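Local atomic coordinates of SnoaL-like domain-containing protein (Catenulispora acidiphila, PDB entry 4H3U), a protein that is of unknown function but has a ketosteroid isomerase-like, SnoaL-type fold and may take part in trimethylamine metabolism. Residues A[32-37]-A[85-90]; A[102-107]-A[115-120]; A[48-53]-A[129-134]. One frame throughout, in Å; residues are numbered along the deposited sequence.

Overall arrangement
All three contacts reach one mixed sheet of the SnoaL-like domain; helix 29-39 carries a segment of interaction 1, and L49 and I131 of interaction 3 pack on it. Interaction 1 sets that helix on strand 82-95; interaction 2 pairs strands 98-109 and 116-127; interaction 3 joins short strand 50-51 to strand 130-138. Interactions 1 and 2, centres about 10 Å apart, share backbone bonds from T88 and T90 to V104 and E102. W34 reaches D134 of interaction 3, centres about 16 Å apart, so the helix connects strands 82-95 and 130-138. Interactions 2 and 3 are about 23 Å apart between centres. Along the chain, 1 closes before 2 opens, 3 brackets 2, and segments of 1 and 3 alternate.

Interaction 1. Residues A[32-37]-A[85-90]; sequences TAWAAA and VHVTIT. With CD (cadmium ion), chain E.
The indole of W34 meets the strand with the rim of its six-membered ring: the methyl I89 CD1 lies at the edge, in the ring plane, 3.9 Å from W34 CZ3, while V87 CG1 comes in obliquely at 3.5 Å from the same carbon. The other flat group, the imidazole of H86, takes no part in the helix contact; its NE2 binds a cadmium ion at 2.3 Å, alongside two further atoms and three waters, one of which lies in the plane of the ring at its edge. Between the two branched side chains sits A35, whose CB points at the strand and touches I89 CD1 at 3.8 Å and the carbonyl V87 O at 3.7 Å. With CG anti to the backbone N (chi1 170°), W34 swings its ring across toward V87 although its CB does not aim at the strand. The helix axis runs 7.5 Å from that of strand 85-89, nearly antiparallel at 159°, and a small alanine at the point of nearest approach suits this spacing. Further side chains, W38, L46 and M120, pack on the indole. This is helix-on-sheet packing of the ketosteroid isomerase-like alpha+beta fold, an apolar helix face closing over a curved sheet.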
ATOM      1  N   THR A  32      -3.598  14.744 -10.393  1.00  7.91           N
ATOM      2  CA  THR A  32      -3.083  16.071 -10.057  1.00  8.81           C
ATOM      3  C   THR A  32      -4.067  16.787  -9.117  1.00  8.52           C
ATOM      4  O   THR A  32      -3.635  17.429  -8.157  1.00  9.04           O
ATOM      5  CB  THR A  32      -2.836  16.854 -11.356  1.00  9.72           C
ATOM      6  OG1 THR A  32      -1.942  16.088 -12.152  1.00 11.46           O
ATOM      7  CG2 THR A  32      -2.308  18.231 -11.093  1.00 10.88           C
ATOM      8  N   ALA A  33      -5.370  16.660  -9.368  1.00  7.82           N
ATOM      9  CA  ALA A  33      -6.382  17.298  -8.551  1.00  9.26           C
ATOM     10  C   ALA A  33      -6.394  16.724  -7.136  1.00  8.51           C
ATOM     11  O   ALA A  33      -6.531  17.435  -6.149  1.00  8.83           O
ATOM     12  CB  ALA A  33      -7.759  17.192  -9.164  1.00  9.42           C
ATOM     13  N   TRP A  34      -6.262  15.407  -7.035  1.00  8.15           N
ATOM     14  CA  TRP A  34      -6.226  14.710  -5.737  1.00  8.11           C
ATOM     15  C   TRP A  34      -5.019  15.179  -4.908  1.00  7.79           C
ATOM     16  O   TRP A  34      -5.158  15.485  -3.724  1.00  7.93           O
ATOM     17  CB  TRP A  34      -6.236  13.208  -6.016  1.00  8.32           C
ATOM     18  CG  TRP A  34      -5.960  12.307  -4.847  1.00  7.82           C
ATOM     19  CD1 TRP A  34      -6.883  11.712  -4.018  1.00  8.19           C
ATOM     20  CD2 TRP A  34      -4.673  11.800  -4.432  1.00  7.61           C
ATOM     21  NE1 TRP A  34      -6.240  10.918  -3.098  1.00  8.77           N
ATOM     22  CE2 TRP A  34      -4.899  10.915  -3.364  1.00  8.05           C
ATOM     23  CE3 TRP A  34      -3.376  11.949  -4.906  1.00  8.24           C
ATOM     24  CZ2 TRP A  34      -3.876  10.219  -2.762  1.00  8.97           C
ATOM     25  CZ3 TRP A  34      -2.359  11.243  -4.310  1.00  9.24           C
ATOM     26  CH2 TRP A  34      -2.615  10.392  -3.245  1.00  9.84           C
ATOM     27  N   ALA A  35      -3.857  15.242  -5.552  1.00  7.52           N
ATOM     28  CA  ALA A  35      -2.655  15.708  -4.846  1.00  8.29           C
ATOM     29  C   ALA A  35      -2.771  17.158  -4.402  1.00  8.46           C
ATOM     30  O   ALA A  35      -2.370  17.505  -3.275  1.00  8.91           O
ATOM     31  CB  ALA A  35      -1.408  15.501  -5.666  1.00  9.65           C
ATOM     32  N   ALA A  36      -3.348  18.000  -5.264  1.00  8.85           N
ATOM     33  CA  ALA A  36      -3.512  19.408  -4.938  1.00  8.58           C
ATOM     34  C   ALA A  36      -4.510  19.562  -3.773  1.00  7.81           C
ATOM     35  O   ALA A  36      -4.342  20.432  -2.910  1.00  9.16           O
ATOM     36  CB  ALA A  36      -3.961  20.199  -6.146  1.00  9.76           C
ATOM     37  N   ALA A  37      -5.543  18.732  -3.742  1.00  8.00           N
ATOM     38  CA  ALA A  37      -6.533  18.773  -2.669  1.00  7.60           C
ATOM     39  C   ALA A  37      -5.887  18.366  -1.342  1.00  7.66           C
ATOM     40  O   ALA A  37      -6.047  19.015  -0.314  1.00  8.50           O
ATOM     41  CB  ALA A  37      -7.711  17.878  -3.012  1.00  8.76           C
ATOM     42  N   VAL A  85       0.636  18.930   5.719  1.00  8.34           N
ATOM     43  CA  VAL A  85       0.371  17.748   4.917  1.00  8.82           C
ATOM     44  C   VAL A  85       0.633  18.079   3.441  1.00  9.38           C
ATOM     45  O   VAL A  85       0.169  19.119   2.936  1.00  9.92           O
ATOM     46  CB  VAL A  85      -1.084  17.285   5.055  1.00 10.07           C
ATOM     47  CG1 VAL A  85      -1.449  16.262   3.982  1.00 11.40           C
ATOM     48  CG2 VAL A  85      -1.319  16.715   6.425  1.00 10.42           C
ATOM     49  N   HIS A  86       1.426  17.251   2.790  1.00  9.09           N
ATOM     50  CA  HIS A  86       1.708  17.453   1.387  1.00 10.07           C
ATOM     51  C   HIS A  86       1.902  16.110   0.724  1.00  9.97           C
ATOM     52  O   HIS A  86       2.498  15.202   1.287  1.00 11.53           O
ATOM     53  CB  HIS A  86       2.874  18.430   1.157  1.00 14.32           C
ATOM     54  CG  HIS A  86       4.188  18.014   1.726  1.00 12.95           C
ATOM     55  ND1 HIS A  86       4.459  18.002   3.075  1.00 12.62           N
ATOM     56  CD2 HIS A  86       5.355  17.711   1.111  1.00 14.69           C
ATOM     57  CE1 HIS A  86       5.715  17.616   3.262  1.00 13.85           C
ATOM     58  NE2 HIS A  86       6.285  17.457   2.081  1.00 15.32           N
ATOM     59  N   VAL A  87       1.346  16.015  -0.476  1.00  9.56           N
ATOM     60  CA  VAL A  87       1.377  14.799  -1.274  1.00  9.49           C
ATOM     61  C   VAL A  87       1.908  15.138  -2.657  1.00  9.87           C
ATOM     62  O   VAL A  87       1.377  16.009  -3.298  1.00 12.00           O
ATOM     63  CB  VAL A  87      -0.027  14.180  -1.408  1.00 10.76           C
ATOM     64  CG1 VAL A  87      -0.019  13.028  -2.378  1.00 13.42           C
ATOM     65  CG2 VAL A  87      -0.544  13.744  -0.042  1.00 11.22           C
ATOM     66  N   THR A  88       3.021  14.493  -3.036  1.00  9.80           N
ATOM     67  CA  THR A  88       3.640  14.727  -4.332  1.00 10.24           C
ATOM     68  C   THR A  88       3.522  13.451  -5.144  1.00  9.86           C
ATOM     69  O   THR A  88       3.609  12.350  -4.633  1.00 11.70           O
ATOM     70  CB  THR A  88       5.109  15.143  -4.191  1.00 11.98           C
ATOM     71  OG1 THR A  88       5.834  14.118  -3.556  1.00 14.21           O
ATOM     72  CG2 THR A  88       5.233  16.378  -3.369  1.00 15.12           C
ATOM     73  N   ILE A  89       3.305  13.590  -6.443  1.00  9.98           N
ATOM     74  CA  ILE A  89       3.169  12.462  -7.329  1.00  9.31           C
ATOM     75  C   ILE A  89       4.514  12.025  -7.886  1.00  9.20           C
ATOM     76  O   ILE A  89       5.212  12.825  -8.523  1.00 11.87           O
ATOM     77  CB  ILE A  89       2.236  12.853  -8.486  1.00  9.93           C
ATOM     78  CG1 ILE A  89       0.866  13.340  -7.969  1.00 10.50           C
ATOM     79  CG2 ILE A  89       2.058  11.683  -9.456  1.00 10.79           C
ATOM     80  CD1 ILE A  89       0.152  12.344  -7.066  1.00 10.85           C
ATOM     81  N   THR A  90       4.844  10.771  -7.677  1.00  9.63           N
ATOM     82  CA  THR A  90       6.028  10.143  -8.237  1.00 11.17           C
ATOM     83  C   THR A  90       5.713   9.647  -9.637  1.00 11.02           C
ATOM     84  O   THR A  90       6.428   9.977 -10.597  1.00 13.76           O
ATOM     85  CB  THR A  90       6.524   9.000  -7.359  1.00 12.92           C
ATOM     86  OG1 THR A  90       6.728   9.495  -6.038  1.00 14.00           O
ATOM     87  CG2 THR A  90       7.832   8.442  -7.890  1.00 16.52           C
TER
HETATM   88 CD    CD E 203       8.452  17.012   1.529  1.00 22.44          CD
HETATM   89  O   HOH W   1       7.853  14.883   0.832  1.00 25.60           O
HETATM   90  O   HOH W   2       8.123  17.543  -0.609  1.00 33.18           O
HETATM   91  O   HOH W   3       9.073  19.144   2.119  1.00 30.30           O

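Interaction 2. Residues A[102-107]-A[115-120]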
ATOM      1  N   GLU A 102       1.602   6.321  -7.347  1.00  7.53           N
ATOM      2  CA  GLU A 102       2.757   6.217  -6.474  1.00  8.02           C
ATOM      3  C   GLU A 102       3.066   7.679  -6.064  1.00  7.90           C
ATOM      4  O   GLU A 102       3.353   8.545  -6.909  1.00  9.45           O
ATOM      5  CB  GLU A 102       3.956   5.601  -7.170  1.00  9.40           C
ATOM      6  CG  GLU A 102       3.700   4.168  -7.519  1.00 10.30           C
ATOM      7  CD  GLU A 102       4.877   3.417  -8.107  1.00 12.96           C
ATOM      8  OE1 GLU A 102       5.998   3.520  -7.541  1.00 15.28           O
ATOM      9  OE2 GLU A 102       4.663   2.653  -9.090  1.00 15.83           O
ATOM     10  N   ALA A 103       2.968   7.963  -4.775  1.00  8.82           N
ATOM     11  CA  ALA A 103       3.152   9.305  -4.244  1.00  9.21           C
ATOM     12  C   ALA A 103       4.065   9.294  -3.075  1.00  8.80           C
ATOM     13  O   ALA A 103       4.516   8.240  -2.618  1.00  9.51           O
ATOM     14  CB  ALA A 103       1.809   9.861  -3.808  1.00 11.64           C
ATOM     15  N   VAL A 104       4.413  10.495  -2.607  1.00  8.86           N
ATOM     16  CA  VAL A 104       5.098  10.674  -1.327  1.00  9.42           C
ATOM     17  C   VAL A 104       4.174  11.514  -0.466  1.00  9.23           C
ATOM     18  O   VAL A 104       3.732  12.583  -0.863  1.00 10.53           O
ATOM     19  CB  VAL A 104       6.484  11.352  -1.462  1.00 10.79           C
ATOM     20  CG1 VAL A 104       7.121  11.593  -0.094  1.00 12.11           C
ATOM     21  CG2 VAL A 104       7.394  10.500  -2.316  1.00 12.68           C
ATOM     22  N   TYR A 105       3.914  10.991   0.721  1.00  8.65           N
ATOM     23  CA  TYR A 105       3.071  11.613   1.734  1.00  9.24           C
ATOM     24  C   TYR A 105       3.943  12.116   2.880  1.00  9.28           C
ATOM     25  O   TYR A 105       4.680  11.352   3.477  1.00  9.29           O
ATOM     26  CB  TYR A 105       2.094  10.577   2.248  1.00 10.26           C
ATOM     27  CG  TYR A 105       1.266  10.964   3.442  1.00 10.44           C
ATOM     28  CD1 TYR A 105       0.853  12.275   3.635  1.00 17.39           C
ATOM     29  CD2 TYR A 105       0.987  10.072   4.437  1.00 11.23           C
ATOM     30  CE1 TYR A 105       0.132  12.644   4.771  1.00 16.13           C
ATOM     31  CE2 TYR A 105       0.156  10.394   5.508  1.00 12.30           C
ATOM     32  CZ  TYR A 105      -0.302  11.668   5.645  1.00 18.40           C
ATOM     33  OH  TYR A 105      -1.081  12.000   6.727  1.00 24.87           O
ATOM     34  N   GLY A 106       3.855  13.400   3.145  1.00  9.76           N
ATOM     35  CA  GLY A 106       4.663  14.010   4.189  1.00  9.71           C
ATOM     36  C   GLY A 106       3.884  14.989   5.034  1.00  8.48           C
ATOM     37  O   GLY A 106       2.834  15.507   4.645  1.00  9.24           O
ATOM     38  N   GLY A 107       4.470  15.303   6.188  1.00  8.05           N
ATOM     39  CA  GLY A 107       3.883  16.265   7.121  1.00  8.02           C
ATOM     40  C   GLY A 107       4.624  16.187   8.447  1.00  7.38           C
ATOM     41  O   GLY A 107       5.657  15.553   8.546  1.00  7.48           O
ATOM     42  N   PRO A 115       9.311  15.690  11.618  1.00  6.42           N
ATOM     43  CA  PRO A 115       8.387  15.425  10.502  1.00  6.76           C
ATOM     44  C   PRO A 115       8.711  14.067   9.849  1.00  6.65           C
ATOM     45  O   PRO A 115       9.667  13.381  10.222  1.00  7.77           O
ATOM     46  CB  PRO A 115       8.661  16.582   9.556  1.00  7.33           C
ATOM     47  CG  PRO A 115      10.118  16.870   9.767  1.00  7.92           C
ATOM     48  CD  PRO A 115      10.347  16.672  11.238  1.00  6.85           C
ATOM     49  N   PHE A 116       7.889  13.720   8.864  1.00  7.49           N
ATOM     50  CA  PHE A 116       8.042  12.471   8.117  1.00  6.89           C
ATOM     51  C   PHE A 116       7.740  12.684   6.629  1.00  7.14           C
ATOM     52  O   PHE A 116       7.049  13.637   6.257  1.00  7.81           O
ATOM     53  CB  PHE A 116       7.067  11.396   8.669  1.00  7.37           C
ATOM     54  CG  PHE A 116       5.602  11.660   8.335  1.00  7.57           C
ATOM     55  CD1 PHE A 116       5.036  11.162   7.175  1.00  9.01           C
ATOM     56  CD2 PHE A 116       4.815  12.435   9.175  1.00  8.20           C
ATOM     57  CE1 PHE A 116       3.706  11.457   6.858  1.00  9.81           C
ATOM     58  CE2 PHE A 116       3.500  12.732   8.876  1.00  9.30           C
ATOM     59  CZ  PHE A 116       2.942  12.242   7.682  1.00  9.34           C
ATOM     60  N   ALA A 117       8.219  11.750   5.830  1.00  7.36           N
ATOM     61  CA  ALA A 117       7.842  11.636   4.391  1.00  7.17           C
ATOM     62  C   ALA A 117       7.978  10.161   4.048  1.00  8.31           C
ATOM     63  O   ALA A 117       9.038   9.574   4.269  1.00  9.07           O
ATOM     64  CB  ALA A 117       8.664  12.523   3.491  1.00  9.74           C
ATOM     65  N   VAL A 118       6.912   9.558   3.495  1.00  8.23           N
ATOM     66  CA  VAL A 118       6.935   8.147   3.150  1.00  8.14           C
ATOM     67  C   VAL A 118       6.327   7.934   1.769  1.00  8.17           C
ATOM     68  O   VAL A 118       5.421   8.668   1.348  1.00  8.94           O
ATOM     69  CB  VAL A 118       6.144   7.302   4.169  1.00  8.68           C
ATOM     70  CG1 VAL A 118       6.809   7.316   5.556  1.00 10.63           C
ATOM     71  CG2 VAL A 118       4.670   7.715   4.299  1.00  9.63           C
ATOM     72  N   PRO A 119       6.732   6.856   1.087  1.00  8.46           N
ATOM     73  CA  PRO A 119       6.041   6.485  -0.144  1.00  8.96           C
ATOM     74  C   PRO A 119       4.622   5.971   0.180  1.00  9.37           C
ATOM     75  O   PRO A 119       4.398   5.259   1.152  1.00  9.37           O
ATOM     76  CB  PRO A 119       6.914   5.371  -0.732  1.00 10.05           C
ATOM     77  CG  PRO A 119       7.641   4.795   0.444  1.00 11.54           C
ATOM     78  CD  PRO A 119       7.848   5.945   1.388  1.00  9.50           C
HETATM   79  N   MSE A 120       3.695   6.238  -0.716  0.50  8.83           N
HETATM   80  CA  MSE A 120       2.338   5.787  -0.551  0.50  9.35           C
HETATM   81  C   MSE A 120       1.890   5.262  -1.876  0.50  7.47           C
HETATM   82  O   MSE A 120       2.375   5.683  -2.934  0.50  7.56           O
HETATM   83  CB  MSE A 120       1.467   6.951  -0.059  0.50  9.83           C
HETATM   84  CG  MSE A 120       0.006   6.588   0.300  0.50 11.00           C
HETATM   85 SE   MSE A 120      -0.949   8.073   1.214  0.50 11.72          SE
HETATM   86  CE  MSE A 120      -0.310   9.328  -0.162  0.50  9.90           C
TER
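Y105 carries CG anti to its own N (chi1 171°), whereas F116 holds CG between N and the carbonyl carbon (chi1 71°), and this difference brings the two rings together on one face of the hairpin. The edge of F116, led by CE1 and CZ, stands over the face of Y105 in a T-shaped stack: centroids are 5.1 Å apart and the planes meet at 81°. The same turn lays one face of F116 over the backbone at G106 and G107, where G107 N lies 3.7 Å from F116 CZ, offset toward the rim. G107 has no side chain on this face, and a CB there would touch the F116 ring; at G106 a CB would sit tightly against F116 O. M120, a selenomethionine, bends at its last torsion in the conformer described here so that its CE reaches Y105 CB at 3.6 Å, and its selenium approaches the ring obliquely, in a Met-aromatic contact.

Beneath these groups the strands form an antiparallel ladder in which A103 with M120, Y105 with V118 and G107 with F116 are hydrogen-bonded pairs. Each pair makes two bonds; Y105 N to V118 O is 2.8 Å and F116 N to G107 O is 2.9 Å. At the non-hydrogen-bonded pair G106 with A117 the CA atoms come within 4.0 Å. On the other face V104 CG1 touches A117 CB at 4.0 Å. Beyond the pair, Y138 stacks edge-to-face on Y105, and the carboxylate of E102 bonds to Y93 and to Q135 of the second subunit. The chemistry thus divides: six backbone bonds fix the register, while largely apolar contacts join Y105, F116, V118 and M120.

Interaction 3. Residues A[48-53]-A[129-134]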
ATOM      1  N   THR A  48     -15.150  17.049  -3.117  1.00  6.78           N
ATOM      2  CA  THR A  48     -15.861  17.303  -4.359  1.00  6.82           C
ATOM      3  C   THR A  48     -15.459  16.359  -5.489  1.00  6.73           C
ATOM      4  O   THR A  48     -16.199  16.214  -6.471  1.00  7.81           O
ATOM      5  CB  THR A  48     -15.719  18.788  -4.772  1.00  8.08           C
ATOM      6  OG1 THR A  48     -16.768  19.087  -5.682  1.00  9.48           O
ATOM      7  CG2 THR A  48     -14.374  19.085  -5.375  1.00  7.70           C
ATOM      8  N   LEU A  49     -14.299  15.732  -5.399  1.00  6.71           N
ATOM      9  CA  LEU A  49     -13.852  14.792  -6.418  1.00  7.89           C
ATOM     10  C   LEU A  49     -14.592  13.464  -6.410  1.00  7.89           C
ATOM     11  O   LEU A  49     -14.462  12.700  -7.356  1.00  8.57           O
ATOM     12  CB  LEU A  49     -12.360  14.493  -6.219  1.00  7.45           C
ATOM     13  CG  LEU A  49     -11.428  15.696  -6.261  1.00  8.51           C
ATOM     14  CD1 LEU A  49     -10.010  15.281  -5.943  1.00 10.51           C
ATOM     15  CD2 LEU A  49     -11.526  16.422  -7.610  1.00 10.37           C
ATOM     16  N   PHE A  50     -15.347  13.174  -5.354  1.00  6.98           N
ATOM     17  CA  PHE A  50     -15.950  11.878  -5.129  1.00  7.31           C
ATOM     18  C   PHE A  50     -17.437  11.800  -5.414  1.00  7.80           C
ATOM     19  O   PHE A  50     -18.203  12.736  -5.255  1.00  8.36           O
ATOM     20  CB  PHE A  50     -15.726  11.460  -3.651  1.00  7.85           C
ATOM     21  CG  PHE A  50     -14.301  11.065  -3.368  1.00  7.82           C
ATOM     22  CD1 PHE A  50     -13.932   9.732  -3.300  1.00  7.62           C
ATOM     23  CD2 PHE A  50     -13.320  12.039  -3.187  1.00  8.06           C
ATOM     24  CE1 PHE A  50     -12.628   9.373  -3.079  1.00  7.65           C
ATOM     25  CE2 PHE A  50     -12.005  11.667  -2.993  1.00  7.61           C
ATOM     26  CZ  PHE A  50     -11.663  10.337  -2.946  1.00  8.05           C
ATOM     27  N   ALA A  51     -17.836  10.597  -5.860  1.00  8.68           N
ATOM     28  CA  ALA A  51     -19.222  10.259  -6.063  1.00  9.44           C
ATOM     29  C   ALA A  51     -19.993  10.377  -4.764  1.00  8.97           C
ATOM     30  O   ALA A  51     -19.423  10.283  -3.664  1.00  9.68           O
ATOM     31  CB  ALA A  51     -19.353   8.843  -6.607  1.00 10.47           C
ATOM     32  N   ALA A  52     -21.320  10.447  -4.856  1.00 10.05           N
ATOM     33  CA  ALA A  52     -22.146  10.612  -3.697  1.00 11.18           C
ATOM     34  C   ALA A  52     -21.986   9.470  -2.709  1.00 10.66           C
ATOM     35  O   ALA A  52     -22.071   9.683  -1.494  1.00 11.73           O
ATOM     36  CB  ALA A  52     -23.603  10.757  -4.088  1.00 13.19           C
ATOM     37  N   ASP A  53     -21.782   8.265  -3.238  1.00  9.82           N
ATOM     38  CA  ASP A  53     -21.556   7.062  -2.466  1.00 11.10           C
ATOM     39  C   ASP A  53     -20.110   6.590  -2.544  1.00 10.31           C
ATOM     40  O   ASP A  53     -19.797   5.438  -2.284  1.00 11.49           O
ATOM     41  CB  ASP A  53     -22.533   5.944  -2.917  1.00 15.08           C
ATOM     42  CG  ASP A  53     -22.430   5.606  -4.404  1.00 18.82           C
ATOM     43  OD1 ASP A  53     -23.105   4.625  -4.782  1.00 29.20           O
ATOM     44  OD2 ASP A  53     -21.701   6.291  -5.179  1.00 19.16           O
ATOM     45  N   GLU A 129     -14.730  11.769 -14.562  1.00 17.26           N
ATOM     46  CA  GLU A 129     -13.875  12.502 -13.658  1.00 20.84           C
ATOM     47  C   GLU A 129     -14.067  12.157 -12.169  1.00 16.93           C
ATOM     48  O   GLU A 129     -13.146  12.392 -11.411  1.00 18.30           O
ATOM     49  CB  GLU A 129     -14.123  13.994 -13.775  1.00 21.51           C
ATOM     50  CG  GLU A 129     -13.876  14.597 -15.143  1.00 20.11           C
ATOM     51  CD  GLU A 129     -13.464  16.041 -15.004  1.00 15.04           C
ATOM     52  OE1 GLU A 129     -12.850  16.326 -13.985  1.00 16.32           O
ATOM     53  OE2 GLU A 129     -13.619  16.863 -15.930  1.00 12.50           O
ATOM     54  N   GLU A 130     -15.202  11.557 -11.771  1.00 11.31           N
ATOM     55  CA  GLU A 130     -15.494  11.249 -10.348  1.00 11.93           C
ATOM     56  C   GLU A 130     -14.761  10.017  -9.851  1.00  8.60           C
ATOM     57  O   GLU A 130     -14.632   9.021 -10.527  1.00 11.85           O
ATOM     58  CB  GLU A 130     -16.981  10.884 -10.134  1.00 14.93           C
ATOM     59  CG  GLU A 130     -18.013  11.957 -10.370  1.00 18.96           C
ATOM     60  CD  GLU A 130     -19.319  11.603  -9.682  1.00 17.05           C
ATOM     61  OE1 GLU A 130     -19.949  10.586  -9.981  1.00 23.42           O
ATOM     62  OE2 GLU A 130     -19.745  12.401  -8.861  1.00 15.99           O
ATOM     63  N   ILE A 131     -14.352  10.099  -8.584  1.00  8.16           N
ATOM     64  CA  ILE A 131     -13.739   8.989  -7.875  1.00  7.71           C
ATOM     65  C   ILE A 131     -14.821   8.216  -7.126  1.00  8.14           C
ATOM     66  O   ILE A 131     -15.567   8.793  -6.341  1.00  8.97           O
ATOM     67  CB  ILE A 131     -12.651   9.437  -6.900  1.00  7.99           C
ATOM     68  CG1 ILE A 131     -11.585  10.279  -7.615  1.00  9.26           C
ATOM     69  CG2 ILE A 131     -12.069   8.211  -6.219  1.00  8.53           C
ATOM     70  CD1 ILE A 131     -10.582  10.930  -6.692  1.00  9.04           C
ATOM     71  N   THR A 132     -14.939   6.920  -7.411  1.00  7.90           N
ATOM     72  CA  THR A 132     -15.859   6.070  -6.698  1.00  8.00           C
ATOM     73  C   THR A 132     -15.215   5.359  -5.511  1.00  8.38           C
ATOM     74  O   THR A 132     -15.905   5.006  -4.562  1.00  8.59           O
ATOM     75  CB  THR A 132     -16.557   5.055  -7.626  1.00 10.48           C
ATOM     76  OG1 THR A 132     -15.594   4.157  -8.161  1.00 11.59           O
ATOM     77  CG2 THR A 132     -17.241   5.779  -8.763  1.00 12.70           C
ATOM     78  N   SER A 133     -13.908   5.126  -5.588  0.50  7.68           N
ATOM     79  CA  SER A 133     -13.157   4.477  -4.512  0.50  7.70           C
ATOM     80  C   SER A 133     -11.726   5.009  -4.457  0.50  6.94           C
ATOM     81  O   SER A 133     -11.090   5.186  -5.477  0.50  7.69           O
ATOM     82  CB  SER A 133     -13.109   2.944  -4.747  0.50  8.69           C
ATOM     83  OG  SER A 133     -12.223   2.293  -3.861  0.50  8.56           O
ATOM     84  N   ASP A 134     -11.265   5.282  -3.233  1.00  7.51           N
ATOM     85  CA  ASP A 134      -9.862   5.596  -2.983  1.00  7.42           C
ATOM     86  C   ASP A 134      -9.408   4.666  -1.840  1.00  7.25           C
ATOM     87  O   ASP A 134     -10.079   4.590  -0.799  1.00  7.96           O
ATOM     88  CB  ASP A 134      -9.724   7.064  -2.546  1.00  7.27           C
ATOM     89  CG  ASP A 134      -8.303   7.521  -2.249  1.00  7.60           C
ATOM     90  OD1 ASP A 134      -7.638   6.775  -1.460  1.00  8.11           O
ATOM     91  OD2 ASP A 134      -7.922   8.603  -2.680  1.00  8.66           O
TER
HETATM   92  O   HOH W   4     -13.812  14.379  -9.811  1.00 25.29           O
HETATM   93  O   HOH W   5     -22.147  10.723  -7.725  0.50 16.11           O
HETATM   94  O   HOH W   6     -18.571   3.410  -4.324  1.00 35.58           O
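This contact is a short parallel beta bridge, F50 with I131, that ties the chain after helix 43-47 to the beginning of strand 130-138 in the ketosteroid isomerase-like fold. Two backbone bonds define it: I131 N donates to L49 O at 2.9 Å, within the carbonyl plane, and A51 N donates to I131 O at 2.9 Å. The bridged CA atoms lie 4.6 Å apart, yet the touching parts run 82° to one another and the chains turn corners at 52-53 and at 132, consistent with a pairing of a single bridge. Just beyond it T132 and S133 both face R125 in a classic beta bulge, where strand 130-138 turns its corner.

F50 carries the side-chain part of the contact. Its CG is anti to the carbonyl carbon (chi1 -73°), which swings the ring under I131 so that I131 CB sits over one face, in a CH-pi contact 4.0 Å from the centroid and 19° off the normal. I131 CG2 approaches F50 CE1 to 3.4 Å, and at the ring edge, in its plane, lies D134 CB. With an alanine here, I131 is likely to lose the ring face it rests on, and a gap would probably open beside D134 CB. L49 meets I131 CD1 with its CB and leans on A33 and I30 of helix 29-39. D134 bonds weakly to W34, linking this corner to the helix contact.

Three waters bridge the two segments. One donates to both L49 O and E129 O, so L49 O takes a second hydrogen bond; another bridges D53 O and T132 O. A third accepts from A52 N and donates to E130 OE2, the carboxylate oxygen that also lies 3.6 Å from A51 CA.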